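Local structure of elongation factor G (Thermus thermophilus, 2DY1) at residues 95-103 / 272-280; 136-146 / 158-169. The protein binds GTP together with a magnesium ion and probably acts as a GTPase translation elongation factor of the EF-G family. All blocks are in the same frame, centred on the assembly; numbering follows the deposited sequence.

Contact 1: residues 95-103 / 272-280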
loop_
_atom_site.group_PDB
_atom_site.type_symbol
_atom_site.label_atom_id
_atom_site.label_comp_id
_atom_site.label_asym_id
_atom_site.label_seq_id
_atom_site.Cartn_x
_atom_site.Cartn_y
_atom_site.Cartn_z
ATOM N N LEU A 95 -4.352 9.875 3.970
ATOM C CA LEU A 95 -3.417 10.821 4.568
ATOM C C LEU A 95 -3.081 11.927 3.561
ATOM O O LEU A 95 -2.992 13.102 3.928
ATOM C CB LEU A 95 -2.158 10.083 5.069
ATOM C CG LEU A 95 -2.432 9.281 6.358
ATOM C CD1 LEU A 95 -1.340 8.261 6.585
ATOM C CD2 LEU A 95 -2.579 10.233 7.554
ATOM N N GLU A 96 -2.902 11.556 2.294
ATOM C CA GLU A 96 -2.622 12.543 1.232
ATOM C C GLU A 96 -3.716 13.590 1.160
ATOM O O GLU A 96 -3.460 14.777 0.900
ATOM C CB GLU A 96 -2.626 11.877 -0.137
ATOM C CG GLU A 96 -1.370 11.334 -0.650
ATOM C CD GLU A 96 -1.475 11.165 -2.153
ATOM O OE1 GLU A 96 -0.530 10.664 -2.753
ATOM O OE2 GLU A 96 -2.517 11.555 -2.735
ATOM N N ALA A 97 -4.953 13.132 1.350
ATOM C CA ALA A 97 -6.132 13.965 1.269
ATOM C C ALA A 97 -6.410 14.864 2.445
ATOM O O ALA A 97 -7.206 15.773 2.329
ATOM C CB ALA A 97 -7.366 13.069 1.044
ATOM N N ALA A 98 -5.765 14.612 3.581
ATOM C CA ALA A 98 -6.060 15.379 4.793
ATOM C C ALA A 98 -4.973 16.368 5.154
ATOM O O ALA A 98 -3.881 16.286 4.619
ATOM C CB ALA A 98 -6.264 14.411 5.958
ATOM N N ASP A 99 -5.295 17.269 6.082
ATOM C CA ASP A 99 -4.326 18.251 6.541
ATOM C C ASP A 99 -3.781 17.890 7.928
ATOM O O ASP A 99 -2.925 18.608 8.470
ATOM C CB ASP A 99 -4.950 19.656 6.576
ATOM C CG ASP A 99 -5.420 20.119 5.209
ATOM O OD1 ASP A 99 -4.857 19.657 4.197
ATOM O OD2 ASP A 99 -6.355 20.958 5.156
ATOM N N ALA A 100 -4.261 16.785 8.501
ATOM C CA ALA A 100 -3.796 16.331 9.821
ATOM C C ALA A 100 -4.216 14.883 9.984
ATOM O O ALA A 100 -5.152 14.428 9.318
ATOM C CB ALA A 100 -4.414 17.166 10.934
ATOM N N ALA A 101 -3.514 14.171 10.866
ATOM C CA ALA A 101 -3.835 12.776 11.131
ATOM C C ALA A 101 -4.301 12.611 12.575
ATOM O O ALA A 101 -3.678 13.135 13.490
ATOM C CB ALA A 101 -2.609 11.918 10.903
ATOM N N LEU A 102 -5.422 11.920 12.764
ATOM C CA LEU A 102 -5.938 11.597 14.098
ATOM C C LEU A 102 -5.580 10.121 14.196
ATOM O O LEU A 102 -6.086 9.304 13.427
ATOM C CB LEU A 102 -7.457 11.787 14.161
ATOM C CG LEU A 102 -8.150 11.274 15.437
ATOM C CD1 LEU A 102 -7.557 11.976 16.700
ATOM C CD2 LEU A 102 -9.668 11.561 15.357
ATOM N N VAL A 103 -4.721 9.780 15.145
ATOM C CA VAL A 103 -4.213 8.416 15.259
ATOM C C VAL A 103 -4.831 7.707 16.449
ATOM O O VAL A 103 -4.574 8.074 17.583
ATOM C CB VAL A 103 -2.654 8.459 15.408
ATOM C CG1 VAL A 103 -2.073 7.053 15.387
ATOM C CG2 VAL A 103 -2.033 9.326 14.270
ATOM N N LEU A 272 -6.200 21.250 15.376
ATOM C CA LEU A 272 -5.714 20.952 14.044
ATOM C C LEU A 272 -5.885 22.117 13.097
ATOM O O LEU A 272 -6.776 22.937 13.272
ATOM C CB LEU A 272 -6.399 19.677 13.539
ATOM C CG LEU A 272 -6.182 18.511 14.523
ATOM C CD1 LEU A 272 -6.864 17.260 13.940
ATOM C CD2 LEU A 272 -4.698 18.231 14.760
ATOM N N PRO A 273 -5.020 22.194 12.077
ATOM C CA PRO A 273 -5.088 23.305 11.124
ATOM C C PRO A 273 -6.168 23.302 10.084
ATOM O O PRO A 273 -6.630 22.259 9.650
ATOM C CB PRO A 273 -3.718 23.267 10.469
ATOM C CG PRO A 273 -3.499 21.793 10.316
ATOM C CD PRO A 273 -3.922 21.279 11.716
ATOM N N SER A 274 -6.533 24.512 9.666
ATOM C CA SER A 274 -7.515 24.701 8.614
ATOM C C SER A 274 -6.760 24.613 7.282
ATOM O O SER A 274 -5.528 24.692 7.233
ATOM C CB SER A 274 -8.131 26.099 8.727
ATOM O OG SER A 274 -7.158 27.063 8.329
ATOM N N PRO A 275 -7.493 24.435 6.175
ATOM C CA PRO A 275 -6.842 24.350 4.867
ATOM C C PRO A 275 -6.081 25.648 4.550
ATOM O O PRO A 275 -5.010 25.615 3.947
ATOM C CB PRO A 275 -8.014 24.125 3.912
ATOM C CG PRO A 275 -8.972 23.355 4.740
ATOM C CD PRO A 275 -8.900 24.006 6.107
ATOM N N THR A 276 -6.656 26.771 4.968
ATOM C CA THR A 276 -6.028 28.070 4.738
ATOM C C THR A 276 -4.684 28.144 5.442
ATOM O O THR A 276 -3.713 28.690 4.906
ATOM C CB THR A 276 -6.920 29.207 5.249
ATOM O OG1 THR A 276 -8.135 29.225 4.491
ATOM C CG2 THR A 276 -6.202 30.551 5.091
ATOM N N GLU A 277 -4.614 27.609 6.658
ATOM C CA GLU A 277 -3.356 27.617 7.383
ATOM C C GLU A 277 -2.289 26.745 6.712
ATOM O O GLU A 277 -1.092 26.947 6.910
ATOM C CB GLU A 277 -3.581 27.163 8.834
ATOM C CG GLU A 277 -4.315 28.204 9.659
ATOM C CD GLU A 277 -4.673 27.745 11.059
ATOM O OE1 GLU A 277 -4.472 28.531 12.006
ATOM O OE2 GLU A 277 -5.178 26.620 11.217
ATOM N N ARG A 278 -2.708 25.773 5.908
ATOM C CA ARG A 278 -1.745 24.920 5.246
ATOM C C ARG A 278 -1.357 25.392 3.841
ATOM O O ARG A 278 -0.170 25.461 3.505
ATOM C CB ARG A 278 -2.286 23.480 5.147
ATOM C CG ARG A 278 -1.288 22.535 4.524
ATOM C CD ARG A 278 -1.852 21.127 4.384
ATOM N NE ARG A 278 -0.868 20.198 3.830
ATOM C CZ ARG A 278 -1.170 18.959 3.442
ATOM N NH1 ARG A 278 -2.425 18.539 3.546
ATOM N NH2 ARG A 278 -0.226 18.142 2.992
ATOM N N PHE A 279 -2.363 25.744 3.050
ATOM C CA PHE A 279 -2.202 26.136 1.642
ATOM C C PHE A 279 -2.374 27.609 1.331
ATOM O O PHE A 279 -2.097 28.022 0.200
ATOM C CB PHE A 279 -3.231 25.402 0.773
ATOM C CG PHE A 279 -3.025 23.921 0.704
ATOM C CD1 PHE A 279 -2.094 23.375 -0.164
ATOM C CD2 PHE A 279 -3.729 23.076 1.554
ATOM C CE1 PHE A 279 -1.863 21.987 -0.178
ATOM C CE2 PHE A 279 -3.497 21.712 1.545
ATOM C CZ PHE A 279 -2.575 21.167 0.693
ATOM N N GLY A 280 -2.852 28.379 2.302
ATOM C CA GLY A 280 -3.118 29.786 2.057
ATOM C C GLY A 280 -4.371 29.887 1.194
ATOM O O GLY A 280 -5.029 28.874 0.914
HETATM O O HOH W 1 -1.659 15.592 2.783
HETATM O O HOH W 2 -7.872 21.069 7.422
#
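Asp99 and Ala100, where the chain passes from helix 88-97 into the next strand, lie against Leu272, just past helix 261-271, and Pro275, the first residue of helix 275-279, with Asp99 CA 6.8 Å from Pro275 CA. Asp99 carries the contact. Its CG stands anti to its own carbonyl carbon (chi1 -61°), which sends the carboxylate to Arg278. There OD1 accepts from Arg278 NH1 at 2.8 Å in a salt bridge. The hydrogen comes to the anti side of the oxygen, while OD1 lies almost in the guanidinium plane, and the two flat groups are turned 84° apart. Arginine suits this place because its chain, extended from CG to NE, spans the gap and still offers several N-H groups: the same NH1 makes a weak bond to Ala98 O, and NH2 donates to a water within bonding distance of Glu96 O and Ala98 O, whose protons these and other acceptors must share, at and just beyond the helix end. Phe279 CZ lies 3.5 Å above one guanidinium face, displaced from its centre, and the ring's edge meets Asp99 OD1, where CE2 is 3.6 Å away. The other oxygen, OD2, sits 3.4 Å from Pro275 CA and reaches Pro273 O through a second water. Beside the polar cluster, Ala100 CB packs against the isobutyl group of Leu272, 3.9 Å from Leu272 CD1; a small residue fits so close an approach. Ser274 and Glu277 form a capping box that opens the short helix bearing Arg278. Arg304 makes a second salt bridge with Asp99, through OD2. A buried aspartate held by two arginines and a water probably stays ionised, and its charge ties the end of helix 88-97 to helix 275-279 and to Arg304 of strand 298-307.

Contact 2: residues 136-146 / 158-169. With GTP (guanosine-5'-triphosphate), chain C.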
loop_
_atom_site.group_PDB
_atom_site.type_symbol
_atom_site.label_atom_id
_atom_site.label_comp_id
_atom_site.label_asym_id
_atom_site.label_seq_id
_atom_site.Cartn_x
_atom_site.Cartn_y
_atom_site.Cartn_z
ATOM N N LEU A 136 -10.193 2.155 26.693
ATOM C CA LEU A 136 -9.719 2.144 28.073
ATOM C C LEU A 136 -10.705 1.358 28.960
ATOM O O LEU A 136 -10.320 0.880 30.035
ATOM C CB LEU A 136 -9.543 3.575 28.600
ATOM C CG LEU A 136 -8.907 3.703 29.993
ATOM C CD1 LEU A 136 -7.486 3.156 29.955
ATOM C CD2 LEU A 136 -8.905 5.162 30.448
ATOM N N ASP A 137 -11.944 1.190 28.508
ATOM C CA ASP A 137 -12.945 0.463 29.299
ATOM C C ASP A 137 -12.577 -1.002 29.445
ATOM O O ASP A 137 -13.123 -1.706 30.307
ATOM C CB ASP A 137 -14.342 0.585 28.682
ATOM C CG ASP A 137 -14.396 0.080 27.246
ATOM O OD1 ASP A 137 -13.610 0.593 26.410
ATOM O OD2 ASP A 137 -15.228 -0.818 26.959
ATOM N N LYS A 138 -11.653 -1.469 28.612
ATOM C CA LYS A 138 -11.234 -2.854 28.702
ATOM C C LYS A 138 -10.228 -3.092 29.843
ATOM O O LYS A 138 -9.855 -4.235 30.104
ATOM C CB LYS A 138 -10.717 -3.329 27.339
ATOM C CG LYS A 138 -11.802 -3.197 26.267
ATOM C CD LYS A 138 -11.408 -3.767 24.910
ATOM C CE LYS A 138 -11.567 -5.280 24.860
ATOM N NZ LYS A 138 -11.233 -5.803 23.501
ATOM N N GLY A 139 -9.791 -2.023 30.525
ATOM C CA GLY A 139 -8.912 -2.185 31.688
ATOM C C GLY A 139 -7.449 -1.752 31.791
ATOM O O GLY A 139 -6.802 -2.000 32.823
ATOM N N GLY A 140 -6.933 -1.089 30.765
ATOM C CA GLY A 140 -5.538 -0.671 30.741
ATOM C C GLY A 140 -5.050 0.424 31.674
ATOM O O GLY A 140 -5.808 0.986 32.450
ATOM N N ASP A 141 -3.755 0.715 31.582
ATOM C CA ASP A 141 -3.108 1.725 32.420
ATOM C C ASP A 141 -2.781 2.952 31.568
ATOM O O ASP A 141 -1.756 3.002 30.876
ATOM C CB ASP A 141 -1.819 1.158 33.033
ATOM C CG ASP A 141 -1.105 2.167 33.924
ATOM O OD1 ASP A 141 -1.574 3.318 34.003
ATOM O OD2 ASP A 141 -0.077 1.822 34.548
ATOM N N TYR A 142 -3.649 3.946 31.650
ATOM C CA TYR A 142 -3.491 5.157 30.859
ATOM C C TYR A 142 -2.200 5.912 31.134
ATOM O O TYR A 142 -1.588 6.450 30.220
ATOM C CB TYR A 142 -4.672 6.083 31.112
ATOM C CG TYR A 142 -4.758 7.252 30.168
ATOM C CD1 TYR A 142 -5.277 7.086 28.883
ATOM C CD2 TYR A 142 -4.356 8.519 30.564
ATOM C CE1 TYR A 142 -5.401 8.169 28.016
ATOM C CE2 TYR A 142 -4.474 9.614 29.689
ATOM C CZ TYR A 142 -4.999 9.420 28.430
ATOM O OH TYR A 142 -5.161 10.502 27.589
ATOM N N TYR A 143 -1.778 5.954 32.391
ATOM C CA TYR A 143 -0.574 6.684 32.726
ATOM C C TYR A 143 0.679 6.037 32.166
ATOM O O TYR A 143 1.570 6.739 31.697
ATOM C CB TYR A 143 -0.508 6.880 34.239
ATOM C CG TYR A 143 -1.663 7.735 34.700
ATOM C CD1 TYR A 143 -2.890 7.166 35.059
ATOM C CD2 TYR A 143 -1.564 9.121 34.661
ATOM C CE1 TYR A 143 -3.997 7.969 35.363
ATOM C CE2 TYR A 143 -2.653 9.933 34.958
ATOM C CZ TYR A 143 -3.865 9.349 35.308
ATOM O OH TYR A 143 -4.933 10.163 35.607
ATOM N N ALA A 144 0.739 4.707 32.182
ATOM C CA ALA A 144 1.882 4.010 31.617
ATOM C C ALA A 144 1.841 4.210 30.098
ATOM O O ALA A 144 2.883 4.318 29.456
ATOM C CB ALA A 144 1.827 2.520 31.966
ATOM N N LEU A 145 0.635 4.253 29.528
ATOM C CA LEU A 145 0.495 4.461 28.088
ATOM C C LEU A 145 1.045 5.830 27.717
ATOM O O LEU A 145 1.769 5.947 26.740
ATOM C CB LEU A 145 -0.974 4.346 27.666
ATOM C CG LEU A 145 -1.226 4.690 26.191
ATOM C CD1 LEU A 145 -0.467 3.742 25.271
ATOM C CD2 LEU A 145 -2.716 4.606 25.914
ATOM N N LEU A 146 0.736 6.863 28.499
ATOM C CA LEU A 146 1.288 8.188 28.193
ATOM C C LEU A 146 2.824 8.145 28.188
ATOM O O LEU A 146 3.465 8.755 27.329
ATOM C CB LEU A 146 0.812 9.230 29.203
ATOM C CG LEU A 146 -0.664 9.626 29.168
ATOM C CD1 LEU A 146 -0.918 10.739 30.191
ATOM C CD2 LEU A 146 -1.012 10.121 27.761
ATOM N N PRO A 158 -0.707 15.677 26.869
ATOM C CA PRO A 158 -1.964 15.148 27.416
ATOM C C PRO A 158 -3.032 16.216 27.607
ATOM O O PRO A 158 -2.839 17.170 28.344
ATOM C CB PRO A 158 -1.541 14.534 28.756
ATOM C CG PRO A 158 -0.067 14.229 28.550
ATOM C CD PRO A 158 0.422 15.432 27.778
ATOM N N ILE A 159 -4.160 16.061 26.934
ATOM C CA ILE A 159 -5.267 16.992 27.072
ATOM C C ILE A 159 -6.222 16.432 28.113
ATOM O O ILE A 159 -6.778 17.163 28.933
ATOM C CB ILE A 159 -6.051 17.145 25.735
ATOM C CG1 ILE A 159 -5.120 17.685 24.645
ATOM C CG2 ILE A 159 -7.288 18.012 25.934
ATOM C CD1 ILE A 159 -4.421 18.979 25.010
ATOM N N ASP A 160 -6.406 15.115 28.073
ATOM C CA ASP A 160 -7.342 14.453 28.975
ATOM C C ASP A 160 -6.658 13.420 29.842
ATOM O O ASP A 160 -5.657 12.819 29.435
ATOM C CB ASP A 160 -8.382 13.636 28.185
ATOM C CG ASP A 160 -9.212 14.474 27.248
ATOM O OD1 ASP A 160 -9.737 15.509 27.708
ATOM O OD2 ASP A 160 -9.361 14.076 26.060
ATOM N N LEU A 161 -7.248 13.220 31.019
ATOM C CA LEU A 161 -6.861 12.146 31.933
ATOM C C LEU A 161 -8.199 11.433 32.197
ATOM O O LEU A 161 -9.268 12.011 32.065
ATOM C CB LEU A 161 -6.270 12.679 33.234
ATOM C CG LEU A 161 -4.915 13.360 33.073
ATOM C CD1 LEU A 161 -4.483 13.861 34.452
ATOM C CD2 LEU A 161 -3.869 12.422 32.483
ATOM N N PRO A 162 -8.152 10.156 32.569
ATOM C CA PRO A 162 -9.406 9.444 32.814
ATOM C C PRO A 162 -10.080 9.717 34.143
ATOM O O PRO A 162 -9.409 9.864 35.179
ATOM C CB PRO A 162 -9.006 7.979 32.682
ATOM C CG PRO A 162 -7.560 7.973 33.122
ATOM C CD PRO A 162 -6.980 9.271 32.619
ATOM N N LEU A 163 -11.407 9.815 34.106
ATOM C CA LEU A 163 -12.165 9.961 35.344
ATOM C C LEU A 163 -12.672 8.577 35.710
ATOM O O LEU A 163 -13.335 7.918 34.914
ATOM C CB LEU A 163 -13.352 10.914 35.171
ATOM C CG LEU A 163 -14.203 11.076 36.428
ATOM C CD1 LEU A 163 -13.360 11.796 37.485
ATOM C CD2 LEU A 163 -15.460 11.897 36.122
ATOM N N TYR A 164 -12.324 8.111 36.908
ATOM C CA TYR A 164 -12.773 6.805 37.373
ATOM C C TYR A 164 -13.704 6.933 38.565
ATOM O O TYR A 164 -13.616 7.889 39.340
ATOM C CB TYR A 164 -11.595 5.950 37.840
ATOM C CG TYR A 164 -10.698 5.444 36.741
ATOM C CD1 TYR A 164 -11.032 4.297 36.018
ATOM C CD2 TYR A 164 -9.515 6.101 36.427
ATOM C CE1 TYR A 164 -10.194 3.820 35.001
ATOM C CE2 TYR A 164 -8.679 5.630 35.429
ATOM C CZ TYR A 164 -9.015 4.496 34.720
ATOM O OH TYR A 164 -8.157 4.014 33.742
ATOM N N GLU A 165 -14.586 5.952 38.704
ATOM C CA GLU A 165 -15.486 5.873 39.852
ATOM C C GLU A 165 -15.410 4.412 40.262
ATOM O O GLU A 165 -15.807 3.517 39.517
ATOM C CB GLU A 165 -16.919 6.280 39.477
ATOM C CG GLU A 165 -17.082 7.777 39.322
ATOM C CD GLU A 165 -18.466 8.183 38.843
ATOM O OE1 GLU A 165 -19.290 7.276 38.604
ATOM O OE2 GLU A 165 -18.710 9.404 38.702
ATOM N N GLY A 166 -14.837 4.169 41.437
ATOM C CA GLY A 166 -14.711 2.807 41.920
ATOM C C GLY A 166 -14.083 1.855 40.918
ATOM O O GLY A 166 -14.563 0.734 40.731
ATOM N N GLY A 167 -13.013 2.297 40.265
ATOM C CA GLY A 167 -12.337 1.445 39.299
ATOM C C GLY A 167 -12.924 1.408 37.896
ATOM O O GLY A 167 -12.319 0.837 36.994
ATOM N N LYS A 168 -14.090 2.021 37.706
ATOM C CA LYS A 168 -14.736 2.034 36.404
ATOM C C LYS A 168 -14.479 3.354 35.679
ATOM O O LYS A 168 -14.654 4.428 36.262
ATOM C CB LYS A 168 -16.239 1.842 36.586
ATOM C CG LYS A 168 -17.051 1.910 35.300
ATOM C CD LYS A 168 -18.528 1.787 35.609
ATOM C CE LYS A 168 -19.385 1.850 34.359
ATOM N NZ LYS A 168 -20.832 1.904 34.717
ATOM N N TRP A 169 -14.068 3.272 34.417
ATOM C CA TRP A 169 -13.819 4.490 33.625
ATOM C C TRP A 169 -15.175 5.067 33.239
ATOM O O TRP A 169 -15.965 4.401 32.566
ATOM C CB TRP A 169 -13.030 4.144 32.372
ATOM C CG TRP A 169 -12.860 5.311 31.445
ATOM C CD1 TRP A 169 -12.473 6.584 31.786
ATOM C CD2 TRP A 169 -13.023 5.303 30.028
ATOM N NE1 TRP A 169 -12.381 7.368 30.660
ATOM C CE2 TRP A 169 -12.713 6.608 29.567
ATOM C CE3 TRP A 169 -13.402 4.322 29.098
ATOM C CZ2 TRP A 169 -12.765 6.957 28.217
ATOM C CZ3 TRP A 169 -13.460 4.674 27.749
ATOM C CH2 TRP A 169 -13.139 5.983 27.326
HETATM P PG GTP C . -10.086 -1.501 11.277
HETATM O O1G GTP C . -10.195 -3.071 10.955
HETATM O O2G GTP C . -11.041 -0.691 10.273
HETATM O O3G GTP C . -8.694 -1.000 11.253
HETATM O O3B GTP C . -10.736 -1.413 12.748
HETATM P PB GTP C . -11.240 -0.061 13.450
HETATM O O1B GTP C . -10.059 0.678 13.957
HETATM O O2B GTP C . -12.164 0.659 12.541
HETATM O O3A GTP C . -11.983 -0.632 14.751
HETATM P PA GTP C . -13.558 -0.925 14.833
HETATM O O1A GTP C . -14.277 0.357 15.002
HETATM O O2A GTP C . -13.939 -1.810 13.707
HETATM O "O5'" GTP C . -13.691 -1.735 16.214
HETATM C "C5'" GTP C . -13.232 -3.086 16.262
HETATM C "C4'" GTP C . -13.777 -3.776 17.511
HETATM O "O4'" GTP C . -13.426 -2.941 18.627
HETATM C "C3'" GTP C . -15.307 -3.813 17.460
HETATM O "O3'" GTP C . -15.770 -4.970 18.161
HETATM C "C2'" GTP C . -15.698 -2.544 18.216
HETATM O "O2'" GTP C . -16.980 -2.731 18.824
HETATM C "C1'" GTP C . -14.635 -2.582 19.313
HETATM N N9 GTP C . -14.443 -1.274 19.980
HETATM C C8 GTP C . -14.181 -0.117 19.375
HETATM N N7 GTP C . -13.935 0.820 20.289
HETATM C C5 GTP C . -14.047 0.258 21.490
HETATM C C6 GTP C . -13.907 0.734 22.789
HETATM O O6 GTP C . -13.571 1.894 23.021
HETATM N N1 GTP C . -14.121 -0.152 23.853
HETATM C C2 GTP C . -14.464 -1.486 23.594
HETATM N N2 GTP C . -14.665 -2.331 24.601
HETATM N N3 GTP C . -14.584 -1.909 22.327
HETATM C C4 GTP C . -14.384 -1.077 21.294
HETATM O O HOH W 3 -8.494 1.457 33.371
HETATM O O HOH W 4 -5.383 4.331 33.924
HETATM O O HOH W 5 -7.218 9.025 36.527
#
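Leu136 packs into a corner made by Pro162, Tyr164 and Trp169, the tight part of this contact. Its CG is anti to the backbone N (chi1 -174°), which carries CD2 over the indole: the methyl stands 3.9 Å from the centroid of the five-membered ring, 3° off the normal, a CH-pi contact. The same compact methyl fits against Pro162 CB at 3.6 Å, while leucine's other branch, CD1, lies 3.9 Å from Tyr164 OH. Next to it, Asp137 CB lies at the indole edge, while its carboxylate takes GTP N1 on OD1 (2.7 Å) and N2 on OD2, the paired reading of guanine for which aspartate is suited. Further along, Tyr142 CD2 presses on Pro162 CD at 3.4 Å, and its hydroxyl donates to Asp160 O at 3.0 Å from above the carbonyl plane. Leu146 CD1 continues the apolar seam to Pro158 and Leu161.

The looser side is watery. Tyr164 OH shares one water with Gly140 O and another with Tyr142 N. Tyr143 straddles both sides, its ring on Leu161 and Pro162, its hydroxyl water-linked to Pro162 O. Asp141 caps helix 142-153 there with weak bonds.

Helix 142-146 runs nearly antiparallel to strand 160-165 (168°), their axes 9.8 Å apart; strand 248-252 receives Tyr142 and Trp169, and Phe204 of helix 198-213 covers Leu146, Pro158 and Leu161.

How the contacts relate
Both contacts reach the large mixed sheet of the P-loop GTP-binding domain, in which strand 100-106 of contact 1 is separated from strand 156-165 of contact 2 by strands 129-134 and 248-252. Their centres are 29 Å apart and their nearest atoms about 9 Å, with no touch. Along the chain contact 2 is nested: 136-146 and 158-169 both fall between 95-103 and 272-280. Contact 1 therefore brings together distant parts of the chain, away from the nucleotide, whereas contact 2 is a local helix-to-strand return, helix 142-153 leading into strand 156-165, that carries a guanine-binding residue. One borders the following beta domain through Arg304; the other borders GTP.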